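PDB 3G0O: 3-hydroxyisobutyrate dehydrogenase from Salmonella typhimurium, which probably oxidises L-threonate to 2-dehydro-L-erythronate with NAD(+), or less readily NADP(+), as a dehydrogenase of the 3-hydroxyisobutyrate dehydrogenase-related family. Local coordinates for residues 59-62 against 63-67; 180-183 against 184-188; 226-229 against 230-233; 266-269 against 270-274. All coordinates share one frame; numbering follows the deposited sequence.

Contact 1 (59-62 against 63-67); sequences REFA and GVVDA
Phe61 O takes the N-H of Val64 in a nearly straight bond, 2.9 Å to Val64 N with 169° at the hydrogen, although the donor stands above the carbonyl plane. The same oxygen receives a second, weak bond from the next amide, Val65 N at 3.3 Å, so one carbonyl gathers two successive N-H groups as the chain turns. Two waters extend the network: one accepts from Gly63 N and donates to Arg59 O, while the other, 2.7 Å from Ala62 O, also donates to Val65 O and so bridges two carbonyls three residues apart.

Packing follows from the same turn. Phe61 CG lies between its backbone N and carbonyl carbon (chi1 58°), and from there the ring's CD1 meets Val65 CG1 at 3.7 Å. The other branch of Val65, CG2, rests 3.5 Å from Ala62 O. Val64 CG2 reaches Phe61 O instead, at 3.2 Å.

Beyond the turn, the Phe61 ring meets Trp34 of strand 32-36 with planes about 30° apart, and Val65 packs on the same tryptophan. This is a type I beta turn, Phe61 to Val64, in the connection between strands 53-55 and 67-70 of the Rossmann-type nucleotide-binding domain.

Contact 2 (180-183 against 184-188); sequences IIHQ and LLAGV
Turn-to-turn contact within one helix joins His182 to Ala186 (i to i+4) and Gln183 to Ala186 (i to i+3), buried in the first half of the long helix 174-202 of the C-terminal helical domain. Ala186 N donates to His182 O in the carbonyl plane, 3.0 Å long and 167° at the hydrogen. Gly187 N follows with a bond to Gln183 O of 2.8 Å, this time from above the plane of the carbonyl. Two residues before Ala186, Leu184 N makes only weak bonds, to Ile180 O and Ile181 O.

The polar side chains lie beside Ala186. His182 ND1 donates to Gln183 OE1 at 2.8 Å, and the oxygen sits at the imidazole edge, close to the ring plane. Gln183 reaches that position by a bend at chi2 (-51°), which leaves OE1 3.9 Å from Ala186 CB; His182 CE1 comes within 4.3 Å of the same methyl. Gln183 NE2 is bonded to Asp248, so both ends of the amide are held and its flip is fixed. His182 NE2 makes a weak bond to Gly219 N of the second subunit.

A bound tartrate, probably from the crystallisation liquor, lies near His182. Gln183 adjoins Lys179, the predicted catalytic lysine, consistent with this turn lining the probable active site.

Contact 3 (226-229 against 230-233); sequences NRMQ and HVVD
His230 meets the preceding turn of its helix along its whole length. Its CB lies 3.2 Å from Arg227 O, the carbonyl that also accepts the backbone N-H of His230. With CG anti to the carbonyl carbon (chi1 -58°), the ring folds back along the helix, and CG stays 3.5 Å from that oxygen. Farther out, one ring face carries Asn226 O near its rim, with NE2 the nearest ring atom at 3.6 Å, and Arg227 CA lies over the same face. CE1, near the tip, comes to 4.2 Å from Arg227 CD; the two side chains run alongside each other, their guanidinium and ring planes 20° apart. ND1 is bonded to Asp285.

Arg227 has stronger partners elsewhere: a salt bridge to Asp286 through NE and a hydrogen bond from NH2 to a bound tartrate, probably from the crystallisation liquor, while NH1 donates to Asn226 OD1. One turn on from Gln229, Asp233 OD2 accepts from Gln229 NE2 (3.0 Å), which meets it from above the carboxylate plane, and a water donates to Asp233 OD1. On another side of the helix, the selenium and CE of the selenomethionine Met228 both lie 3.7 Å from Val231 CG2.

Helix 222-232 packs against two neighbours: Met228 lies on Ala193 and Met197 of helix 174-202 and on Tyr211 of helix 207-214, while Val231 touches Leu207 of the latter.

Contact 4 (266-269 against 270-274); sequences ASTA and LNMFT
Thr268 and Met272, a selenomethionine, meet at an oblique angle one turn apart on helix 264-281, in the C-terminal helical domain of this dehydrogenase family. The methyl CG2 of Thr268 lies 4.0 Å from the selenium. It is turned that way because CG2 is opposite the backbone N, which leaves OG1 to bond back to Pro264 O. Met272 passes close to the Thr268 carbonyl on its way out, with CG 3.4 Å from Thr268 O.

Phe273 leaves the helix in another direction. Its CD2 comes to 3.2 Å from Ala269 O, the same oxygen that takes the Phe273 N-H in a bond of 2.9 Å and 172°. The ring continues to Phe245 of helix 242-258, meeting it with planes about 25° apart. Asn271 folds over the preceding turn: CG stands 3.4 Å from Ser267 O, and a water donates both to that carbonyl and to Asn271 OD1.

Ala269 and Phe273 both pack on Leu249 of helix 242-258, and across the dimer Thr268 packs against Thr268 of the second subunit. Farther along, Thr274 N and Thr274 OG1 both donate to Leu270 O from opposite faces of its carbonyl plane, the hydroxyl at 2.8 Å.

How the contacts relate
From the N terminus the chain first closes the small turn of contact 1, in the loop leading to strand 67-70 of the nucleotide-binding domain. Contacts 2, 3 and 4 come later, all in the helical C-terminal domain, and contact 1 lies across the chain's centre from each of them. All four are local and follow in series, so none nests in or crosses another. Contacts 2 and 4 touch directly, Gly187 O reaching Phe273 CE2 at 3.4 Å, which joins helix 174-202 to helix 264-281; both also meet the second subunit. Contact 3, about 19 Å from contact 2 between centres, touches neither, but its Met228 packs helix 222-232 on helix 174-202.

Contact 1 (59-62 against 63-67)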
ATOM      1  N   ARG A  59      17.146  21.040 -28.708  1.00 28.17           N
ATOM      2  CA  ARG A  59      17.322  22.225 -29.550  1.00 30.84           C
ATOM      3  C   ARG A  59      17.189  21.899 -31.039  1.00 31.27           C
ATOM      4  O   ARG A  59      16.734  22.730 -31.816  1.00 31.71           O
ATOM      5  CB  ARG A  59      18.690  22.883 -29.293  1.00 32.08           C
ATOM      6  CG  ARG A  59      18.946  23.240 -27.833  1.00 35.76           C
ATOM      7  CD  ARG A  59      20.249  24.014 -27.620  1.00 37.32           C
ATOM      8  NE  ARG A  59      20.745  23.788 -26.266  1.00 39.95           N
ATOM      9  CZ  ARG A  59      21.393  22.691 -25.889  1.00 40.75           C
ATOM     10  NH1 ARG A  59      21.637  21.737 -26.773  1.00 43.04           N
ATOM     11  NH2 ARG A  59      21.761  22.519 -24.625  1.00 41.15           N
ATOM     12  N   GLU A  60      17.566  20.683 -31.427  1.00 31.86           N
ATOM     13  CA  GLU A  60      17.498  20.274 -32.829  1.00 32.95           C
ATOM     14  C   GLU A  60      16.068  20.147 -33.371  1.00 30.99           C
ATOM     15  O   GLU A  60      15.837  20.347 -34.565  1.00 31.14           O
ATOM     16  CB  GLU A  60      18.218  18.929 -33.027  1.00 36.43           C
ATOM     17  CG  GLU A  60      19.330  18.609 -32.008  1.00 40.68           C
ATOM     18  CD  GLU A  60      20.647  19.307 -32.282  1.00 43.04           C
ATOM     19  OE1 GLU A  60      20.639  20.533 -32.533  1.00 44.59           O
ATOM     20  OE2 GLU A  60      21.702  18.630 -32.231  1.00 44.40           O
ATOM     21  N   PHE A  61      15.109  19.816 -32.508  1.00 27.50           N
ATOM     22  CA  PHE A  61      13.734  19.642 -32.970  1.00 25.50           C
ATOM     23  C   PHE A  61      12.655  20.481 -32.285  1.00 24.86           C
ATOM     24  O   PHE A  61      11.500  20.462 -32.708  1.00 24.69           O
ATOM     25  CB  PHE A  61      13.359  18.154 -32.887  1.00 23.45           C
ATOM     26  CG  PHE A  61      13.496  17.564 -31.509  1.00 22.91           C
ATOM     27  CD1 PHE A  61      12.565  17.856 -30.512  1.00 21.44           C
ATOM     28  CD2 PHE A  61      14.567  16.731 -31.199  1.00 22.13           C
ATOM     29  CE1 PHE A  61      12.698  17.324 -29.224  1.00 22.41           C
ATOM     30  CE2 PHE A  61      14.711  16.193 -29.917  1.00 22.60           C
ATOM     31  CZ  PHE A  61      13.776  16.491 -28.929  1.00 22.78           C
ATOM     32  N   ALA A  62      13.022  21.222 -31.244  1.00 25.25           N
ATOM     33  CA  ALA A  62      12.057  22.047 -30.518  1.00 26.18           C
ATOM     34  C   ALA A  62      11.265  22.975 -31.436  1.00 26.01           C
ATOM     35  O   ALA A  62      10.103  23.287 -31.170  1.00 24.82           O
ATOM     36  CB  ALA A  62      12.775  22.863 -29.448  1.00 25.32           C
ATOM     37  N   GLY A  63      11.896  23.408 -32.522  1.00 26.60           N
ATOM     38  CA  GLY A  63      11.233  24.304 -33.449  1.00 27.29           C
ATOM     39  C   GLY A  63      10.156  23.692 -34.328  1.00 27.58           C
ATOM     40  O   GLY A  63       9.456  24.423 -35.028  1.00 28.99           O
ATOM     41  N   VAL A  64      10.000  22.371 -34.304  1.00 27.00           N
ATOM     42  CA  VAL A  64       8.986  21.738 -35.144  1.00 26.67           C
ATOM     43  C   VAL A  64       7.947  20.911 -34.400  1.00 25.40           C
ATOM     44  O   VAL A  64       6.919  20.542 -34.974  1.00 24.15           O
ATOM     45  CB  VAL A  64       9.625  20.817 -36.212  1.00 28.66           C
ATOM     46  CG1 VAL A  64      10.635  21.598 -37.032  1.00 29.59           C
ATOM     47  CG2 VAL A  64      10.270  19.608 -35.546  1.00 28.39           C
ATOM     48  N   VAL A  65       8.202  20.612 -33.132  1.00 21.87           N
ATOM     49  CA  VAL A  65       7.258  19.805 -32.374  1.00 20.37           C
ATOM     50  C   VAL A  65       5.965  20.540 -32.039  1.00 18.20           C
ATOM     51  O   VAL A  65       5.956  21.751 -31.819  1.00 19.53           O
ATOM     52  CB  VAL A  65       7.877  19.291 -31.049  1.00 18.59           C
ATOM     53  CG1 VAL A  65       9.027  18.347 -31.346  1.00 20.14           C
ATOM     54  CG2 VAL A  65       8.341  20.463 -30.197  1.00 19.23           C
ATOM     55  N   ASP A  66       4.876  19.781 -32.009  1.00 18.88           N
ATOM     56  CA  ASP A  66       3.563  20.303 -31.671  1.00 18.32           C
ATOM     57  C   ASP A  66       3.440  20.257 -30.151  1.00 20.00           C
ATOM     58  O   ASP A  66       2.673  21.005 -29.546  1.00 20.36           O
ATOM     59  CB  ASP A  66       2.486  19.430 -32.303  1.00 19.99           C
ATOM     60  CG  ASP A  66       2.522  19.477 -33.816  1.00 22.92           C
ATOM     61  OD1 ASP A  66       2.197  20.541 -34.374  1.00 25.00           O
ATOM     62  OD2 ASP A  66       2.887  18.465 -34.447  1.00 25.71           O
ATOM     63  N   ALA A  67       4.214  19.368 -29.540  1.00 18.41           N
ATOM     64  CA  ALA A  67       4.196  19.219 -28.092  1.00 19.08           C
ATOM     65  C   ALA A  67       5.540  18.728 -27.586  1.00 18.68           C
ATOM     66  O   ALA A  67       6.208  17.926 -28.237  1.00 18.18           O
ATOM     67  CB  ALA A  67       3.099  18.238 -27.678  1.00 17.43           C
TER
HETATM   68  O   HOH W   1      14.642  23.523 -33.246  1.00 31.15           O
HETATM   69  O   HOH W   2       7.693  23.876 -32.146  1.00 33.42           O

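Contact 2 (180-183 against 184-188)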
ATOM      1  N   ILE A 180       2.477  16.159  -5.028  1.00 13.13           N
ATOM      2  CA  ILE A 180       3.168  16.289  -3.746  1.00 14.36           C
ATOM      3  C   ILE A 180       2.506  15.393  -2.706  1.00 14.01           C
ATOM      4  O   ILE A 180       3.182  14.654  -1.991  1.00 13.64           O
ATOM      5  CB  ILE A 180       3.146  17.751  -3.240  1.00 13.91           C
ATOM      6  CG1 ILE A 180       4.057  18.609  -4.120  1.00 17.30           C
ATOM      7  CG2 ILE A 180       3.585  17.815  -1.774  1.00 13.64           C
ATOM      8  CD1 ILE A 180       3.933  20.093  -3.874  1.00 18.12           C
ATOM      9  N   ILE A 181       1.182  15.456  -2.624  1.00 13.64           N
ATOM     10  CA  ILE A 181       0.465  14.629  -1.665  1.00 15.02           C
ATOM     11  C   ILE A 181       0.716  13.157  -1.994  1.00 15.42           C
ATOM     12  O   ILE A 181       0.944  12.340  -1.102  1.00 13.73           O
ATOM     13  CB  ILE A 181      -1.040  14.943  -1.692  1.00 15.18           C
ATOM     14  CG1 ILE A 181      -1.252  16.414  -1.324  1.00 16.94           C
ATOM     15  CG2 ILE A 181      -1.783  14.036  -0.723  1.00 18.75           C
ATOM     16  CD1 ILE A 181      -2.680  16.879  -1.414  1.00 20.29           C
ATOM     17  N   HIS A 182       0.694  12.821  -3.280  1.00 12.04           N
ATOM     18  CA  HIS A 182       0.947  11.447  -3.695  1.00 12.61           C
ATOM     19  C   HIS A 182       2.320  10.962  -3.220  1.00 12.38           C
ATOM     20  O   HIS A 182       2.457   9.825  -2.765  1.00 12.51           O
ATOM     21  CB  HIS A 182       0.866  11.314  -5.221  1.00 12.14           C
ATOM     22  CG  HIS A 182       1.239   9.954  -5.724  1.00 13.26           C
ATOM     23  ND1 HIS A 182       2.536   9.602  -6.030  1.00 12.02           N
ATOM     24  CD2 HIS A 182       0.496   8.834  -5.898  1.00 12.39           C
ATOM     25  CE1 HIS A 182       2.577   8.325  -6.364  1.00 13.47           C
ATOM     26  NE2 HIS A 182       1.352   7.834  -6.291  1.00 13.75           N
ATOM     27  N   GLN A 183       3.330  11.821  -3.323  1.00 13.00           N
ATOM     28  CA  GLN A 183       4.682  11.445  -2.915  1.00 11.96           C
ATOM     29  C   GLN A 183       4.815  11.233  -1.411  1.00 12.87           C
ATOM     30  O   GLN A 183       5.732  10.544  -0.961  1.00 13.04           O
ATOM     31  CB  GLN A 183       5.702  12.478  -3.392  1.00 11.86           C
ATOM     32  CG  GLN A 183       5.907  12.494  -4.900  1.00 13.45           C
ATOM     33  CD  GLN A 183       6.187  11.113  -5.474  1.00 15.97           C
ATOM     34  OE1 GLN A 183       5.265  10.360  -5.787  1.00 17.07           O
ATOM     35  NE2 GLN A 183       7.467  10.771  -5.609  1.00 17.31           N
ATOM     36  N   LEU A 184       3.909  11.826  -0.639  1.00 10.78           N
ATOM     37  CA  LEU A 184       3.922  11.642   0.807  1.00 11.14           C
ATOM     38  C   LEU A 184       3.650  10.152   1.028  1.00 14.54           C
ATOM     39  O   LEU A 184       4.356   9.480   1.782  1.00 12.78           O
ATOM     40  CB  LEU A 184       2.823  12.488   1.471  1.00 12.32           C
ATOM     41  CG  LEU A 184       2.674  12.436   3.004  1.00 14.16           C
ATOM     42  CD1 LEU A 184       1.785  13.585   3.464  1.00 15.47           C
ATOM     43  CD2 LEU A 184       2.088  11.103   3.455  1.00 15.03           C
ATOM     44  N   LEU A 185       2.633   9.636   0.344  1.00 13.06           N
ATOM     45  CA  LEU A 185       2.280   8.224   0.468  1.00 13.47           C
ATOM     46  C   LEU A 185       3.380   7.313  -0.082  1.00 14.07           C
ATOM     47  O   LEU A 185       3.764   6.339   0.560  1.00 12.85           O
ATOM     48  CB  LEU A 185       0.956   7.949  -0.252  1.00 14.97           C
ATOM     49  CG  LEU A 185      -0.296   8.487   0.456  1.00 17.46           C
ATOM     50  CD1 LEU A 185      -1.506   8.374  -0.456  1.00 18.35           C
ATOM     51  CD2 LEU A 185      -0.518   7.707   1.746  1.00 16.38           C
ATOM     52  N   ALA A 186       3.886   7.628  -1.270  1.00 14.34           N
ATOM     53  CA  ALA A 186       4.938   6.814  -1.873  1.00 13.63           C
ATOM     54  C   ALA A 186       6.141   6.738  -0.932  1.00 13.83           C
ATOM     55  O   ALA A 186       6.666   5.658  -0.671  1.00 12.55           O
ATOM     56  CB  ALA A 186       5.361   7.410  -3.221  1.00 12.91           C
ATOM     57  N   GLY A 187       6.559   7.892  -0.415  1.00 11.31           N
ATOM     58  CA  GLY A 187       7.705   7.938   0.477  1.00 10.72           C
ATOM     59  C   GLY A 187       7.503   7.207   1.790  1.00 11.79           C
ATOM     60  O   GLY A 187       8.374   6.446   2.223  1.00 10.25           O
ATOM     61  N   VAL A 188       6.366   7.447   2.434  1.00  9.67           N
ATOM     62  CA  VAL A 188       6.077   6.791   3.700  1.00 10.97           C
ATOM     63  C   VAL A 188       5.956   5.285   3.497  1.00 11.18           C
ATOM     64  O   VAL A 188       6.417   4.504   4.325  1.00  9.59           O
ATOM     65  CB  VAL A 188       4.771   7.329   4.325  1.00 11.00           C
ATOM     66  CG1 VAL A 188       4.347   6.452   5.499  1.00 12.10           C
ATOM     67  CG2 VAL A 188       4.978   8.767   4.790  1.00 10.60           C
TER

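Contact 3 (226-229 against 230-233)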
ATOM      1  N   ASN A 226       6.824  -3.467  -4.958  1.00 17.13           N
ATOM      2  CA  ASN A 226       7.862  -3.108  -5.917  1.00 17.48           C
ATOM      3  C   ASN A 226       9.262  -3.007  -5.321  1.00 17.64           C
ATOM      4  O   ASN A 226      10.197  -3.643  -5.811  1.00 17.04           O
ATOM      5  CB  ASN A 226       7.507  -1.788  -6.599  1.00 17.97           C
ATOM      6  CG  ASN A 226       8.501  -1.410  -7.678  1.00 18.41           C
ATOM      7  OD1 ASN A 226       9.495  -0.728  -7.420  1.00 18.75           O
ATOM      8  ND2 ASN A 226       8.244  -1.867  -8.896  1.00 19.64           N
ATOM      9  N   ARG A 227       9.399  -2.227  -4.251  1.00 17.27           N
ATOM     10  CA  ARG A 227      10.696  -2.015  -3.619  1.00 18.09           C
ATOM     11  C   ARG A 227      11.252  -3.169  -2.781  1.00 17.81           C
ATOM     12  O   ARG A 227      12.460  -3.424  -2.796  1.00 17.57           O
ATOM     13  CB  ARG A 227      10.633  -0.739  -2.770  1.00 18.91           C
ATOM     14  CG  ARG A 227      10.167   0.499  -3.542  1.00 20.52           C
ATOM     15  CD  ARG A 227      11.062   0.762  -4.731  1.00 20.86           C
ATOM     16  NE  ARG A 227      11.109   2.179  -5.084  1.00 19.12           N
ATOM     17  CZ  ARG A 227      10.364   2.762  -6.018  1.00 16.90           C
ATOM     18  NH1 ARG A 227       9.487   2.058  -6.724  1.00 17.51           N
ATOM     19  NH2 ARG A 227      10.503   4.058  -6.247  1.00 15.20           N
HETATM   20  N   MSE A 228      10.394  -3.878  -2.057  1.00 16.38           N
HETATM   21  CA  MSE A 228      10.913  -4.955  -1.225  1.00 18.95           C
HETATM   22  C   MSE A 228      11.442  -6.166  -1.993  1.00 19.13           C
HETATM   23  O   MSE A 228      12.082  -7.041  -1.414  1.00 19.72           O
HETATM   24  CB  MSE A 228       9.884  -5.372  -0.173  1.00 18.02           C
HETATM   25  CG  MSE A 228       9.623  -4.296   0.888  1.00 19.15           C
HETATM   26 SE   MSE A 228      11.218  -3.603   1.801  1.00 26.08          SE
HETATM   27  CE  MSE A 228      11.593  -2.068   0.657  1.00 20.24           C
ATOM     28  N   GLN A 229      11.182  -6.218  -3.294  1.00 21.33           N
ATOM     29  CA  GLN A 229      11.709  -7.310  -4.103  1.00 21.97           C
ATOM     30  C   GLN A 229      13.212  -7.039  -4.215  1.00 21.14           C
ATOM     31  O   GLN A 229      14.027  -7.959  -4.233  1.00 21.22           O
ATOM     32  CB  GLN A 229      11.073  -7.313  -5.495  1.00 24.11           C
ATOM     33  CG  GLN A 229      11.568  -8.448  -6.385  1.00 28.11           C
ATOM     34  CD  GLN A 229      11.242  -9.821  -5.818  1.00 29.74           C
ATOM     35  OE1 GLN A 229      10.076 -10.206  -5.724  1.00 31.13           O
ATOM     36  NE2 GLN A 229      12.274 -10.563  -5.430  1.00 31.32           N
ATOM     37  N   HIS A 230      13.572  -5.759  -4.280  1.00 20.50           N
ATOM     38  CA  HIS A 230      14.973  -5.367  -4.368  1.00 20.77           C
ATOM     39  C   HIS A 230      15.685  -5.829  -3.100  1.00 21.04           C
ATOM     40  O   HIS A 230      16.815  -6.323  -3.151  1.00 22.40           O
ATOM     41  CB  HIS A 230      15.096  -3.842  -4.495  1.00 20.46           C
ATOM     42  CG  HIS A 230      14.382  -3.269  -5.678  1.00 20.36           C
ATOM     43  ND1 HIS A 230      14.207  -1.913  -5.855  1.00 20.09           N
ATOM     44  CD2 HIS A 230      13.793  -3.866  -6.743  1.00 20.88           C
ATOM     45  CE1 HIS A 230      13.539  -1.699  -6.976  1.00 22.46           C
ATOM     46  NE2 HIS A 230      13.276  -2.870  -7.532  1.00 22.32           N
ATOM     47  N   VAL A 231      15.018  -5.664  -1.961  1.00 18.13           N
ATOM     48  CA  VAL A 231      15.586  -6.067  -0.680  1.00 19.44           C
ATOM     49  C   VAL A 231      15.765  -7.575  -0.600  1.00 20.36           C
ATOM     50  O   VAL A 231      16.803  -8.059  -0.156  1.00 20.49           O
ATOM     51  CB  VAL A 231      14.701  -5.620   0.500  1.00 17.51           C
ATOM     52  CG1 VAL A 231      15.215  -6.221   1.800  1.00 18.80           C
ATOM     53  CG2 VAL A 231      14.694  -4.097   0.591  1.00 18.91           C
ATOM     54  N   VAL A 232      14.744  -8.313  -1.018  1.00 20.58           N
ATOM     55  CA  VAL A 232      14.817  -9.766  -0.989  1.00 23.03           C
ATOM     56  C   VAL A 232      15.976 -10.240  -1.860  1.00 25.50           C
ATOM     57  O   VAL A 232      16.694 -11.176  -1.498  1.00 26.67           O
ATOM     58  CB  VAL A 232      13.508 -10.404  -1.501  1.00 23.85           C
ATOM     59  CG1 VAL A 232      13.659 -11.913  -1.572  1.00 21.99           C
ATOM     60  CG2 VAL A 232      12.353 -10.035  -0.573  1.00 22.35           C
ATOM     61  N   ASP A 233      16.163  -9.585  -3.003  1.00 26.35           N
ATOM     62  CA  ASP A 233      17.238  -9.950  -3.917  1.00 28.20           C
ATOM     63  C   ASP A 233      18.572  -9.305  -3.557  1.00 28.50           C
ATOM     64  O   ASP A 233      19.589  -9.586  -4.189  1.00 30.85           O
ATOM     65  CB  ASP A 233      16.869  -9.580  -5.357  1.00 28.80           C
ATOM     66  CG  ASP A 233      15.675 -10.361  -5.876  1.00 30.38           C
ATOM     67  OD1 ASP A 233      15.561 -11.558  -5.547  1.00 30.90           O
ATOM     68  OD2 ASP A 233      14.860  -9.779  -6.622  1.00 31.32           O
TER
HETATM   69  O   HOH W   3      13.761 -13.422  -5.423  1.00 37.22           O

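Contact 4 (266-269 against 270-274)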
ATOM      1  N   ALA A 266       5.083  11.638   7.694  1.00 13.12           N
ATOM      2  CA  ALA A 266       5.902  12.159   6.597  1.00 12.32           C
ATOM      3  C   ALA A 266       7.193  12.792   7.092  1.00 12.01           C
ATOM      4  O   ALA A 266       8.218  12.741   6.400  1.00 10.96           O
ATOM      5  CB  ALA A 266       5.118  13.171   5.780  1.00 13.26           C
ATOM      6  N   SER A 267       7.149  13.389   8.282  1.00 11.04           N
ATOM      7  CA  SER A 267       8.348  14.017   8.834  1.00 10.69           C
ATOM      8  C   SER A 267       9.308  12.911   9.263  1.00 11.26           C
ATOM      9  O   SER A 267      10.526  13.049   9.146  1.00 11.52           O
ATOM     10  CB  SER A 267       8.004  14.927  10.028  1.00 13.30           C
ATOM     11  OG  SER A 267       7.526  14.195  11.143  1.00 13.91           O
ATOM     12  N   THR A 268       8.752  11.801   9.738  1.00  9.68           N
ATOM     13  CA  THR A 268       9.573  10.671  10.163  1.00 11.57           C
ATOM     14  C   THR A 268      10.249  10.047   8.944  1.00 13.17           C
ATOM     15  O   THR A 268      11.444   9.773   8.965  1.00 10.20           O
ATOM     16  CB  THR A 268       8.721   9.595  10.883  1.00 14.57           C
ATOM     17  OG1 THR A 268       8.148  10.164  12.066  1.00 16.66           O
ATOM     18  CG2 THR A 268       9.584   8.382  11.269  1.00 14.60           C
ATOM     19  N   ALA A 269       9.484   9.832   7.878  1.00 11.12           N
ATOM     20  CA  ALA A 269      10.040   9.241   6.664  1.00 12.44           C
ATOM     21  C   ALA A 269      11.143  10.133   6.090  1.00 12.19           C
ATOM     22  O   ALA A 269      12.173   9.638   5.632  1.00 10.63           O
ATOM     23  CB  ALA A 269       8.936   9.032   5.630  1.00 10.09           C
ATOM     24  N   LEU A 270      10.926  11.446   6.110  1.00  9.83           N
ATOM     25  CA  LEU A 270      11.938  12.363   5.597  1.00 11.12           C
ATOM     26  C   LEU A 270      13.219  12.194   6.407  1.00 11.28           C
ATOM     27  O   LEU A 270      14.316  12.141   5.847  1.00  9.92           O
ATOM     28  CB  LEU A 270      11.460  13.824   5.668  1.00 10.26           C
ATOM     29  CG  LEU A 270      12.542  14.877   5.386  1.00 11.55           C
ATOM     30  CD1 LEU A 270      13.149  14.647   4.010  1.00 11.30           C
ATOM     31  CD2 LEU A 270      11.937  16.283   5.479  1.00 12.71           C
ATOM     32  N   ASN A 271      13.085  12.097   7.726  1.00 10.73           N
ATOM     33  CA  ASN A 271      14.263  11.922   8.571  1.00 11.55           C
ATOM     34  C   ASN A 271      14.974  10.613   8.256  1.00 11.79           C
ATOM     35  O   ASN A 271      16.203  10.551   8.270  1.00 12.95           O
ATOM     36  CB  ASN A 271      13.886  11.941  10.053  1.00 10.79           C
ATOM     37  CG  ASN A 271      13.592  13.333  10.555  1.00 10.92           C
ATOM     38  OD1 ASN A 271      14.173  14.309  10.086  1.00 14.30           O
ATOM     39  ND2 ASN A 271      12.702  13.432  11.528  1.00 13.23           N
HETATM   40  N   MSE A 272      14.203   9.568   7.972  1.00  9.71           N
HETATM   41  CA  MSE A 272      14.807   8.275   7.649  1.00 11.57           C
HETATM   42  C   MSE A 272      15.594   8.323   6.340  1.00 10.95           C
HETATM   43  O   MSE A 272      16.737   7.874   6.281  1.00 11.05           O
HETATM   44  CB  MSE A 272      13.732   7.188   7.582  1.00 12.51           C
HETATM   45  CG  MSE A 272      13.129   6.873   8.940  1.00 14.71           C
HETATM   46 SE   MSE A 272      11.499   5.831   8.826  1.00 24.63          SE
HETATM   47  CE  MSE A 272      12.264   4.119   8.319  1.00 21.07           C
ATOM     48  N   PHE A 273      14.990   8.871   5.292  1.00 11.09           N
ATOM     49  CA  PHE A 273      15.687   8.964   4.017  1.00 11.41           C
ATOM     50  C   PHE A 273      16.884   9.900   4.142  1.00 11.33           C
ATOM     51  O   PHE A 273      17.925   9.668   3.537  1.00 10.38           O
ATOM     52  CB  PHE A 273      14.742   9.449   2.916  1.00 10.69           C
ATOM     53  CG  PHE A 273      13.826   8.378   2.387  1.00 10.54           C
ATOM     54  CD1 PHE A 273      14.318   7.363   1.569  1.00 12.94           C
ATOM     55  CD2 PHE A 273      12.471   8.386   2.700  1.00 11.49           C
ATOM     56  CE1 PHE A 273      13.468   6.370   1.067  1.00 12.31           C
ATOM     57  CE2 PHE A 273      11.614   7.399   2.203  1.00 11.52           C
ATOM     58  CZ  PHE A 273      12.115   6.391   1.384  1.00 11.48           C
ATOM     59  N   THR A 274      16.739  10.956   4.938  1.00 12.71           N
ATOM     60  CA  THR A 274      17.840  11.897   5.126  1.00 13.25           C
ATOM     61  C   THR A 274      19.007  11.187   5.822  1.00 13.93           C
ATOM     62  O   THR A 274      20.178  11.394   5.470  1.00 14.71           O
ATOM     63  CB  THR A 274      17.381  13.127   5.947  1.00 11.31           C
ATOM     64  OG1 THR A 274      16.398  13.855   5.195  1.00 11.85           O
ATOM     65  CG2 THR A 274      18.572  14.056   6.241  1.00 11.97           C
TER
HETATM   66  O   HOH W   4      11.477  15.866   9.136  1.00 17.13           O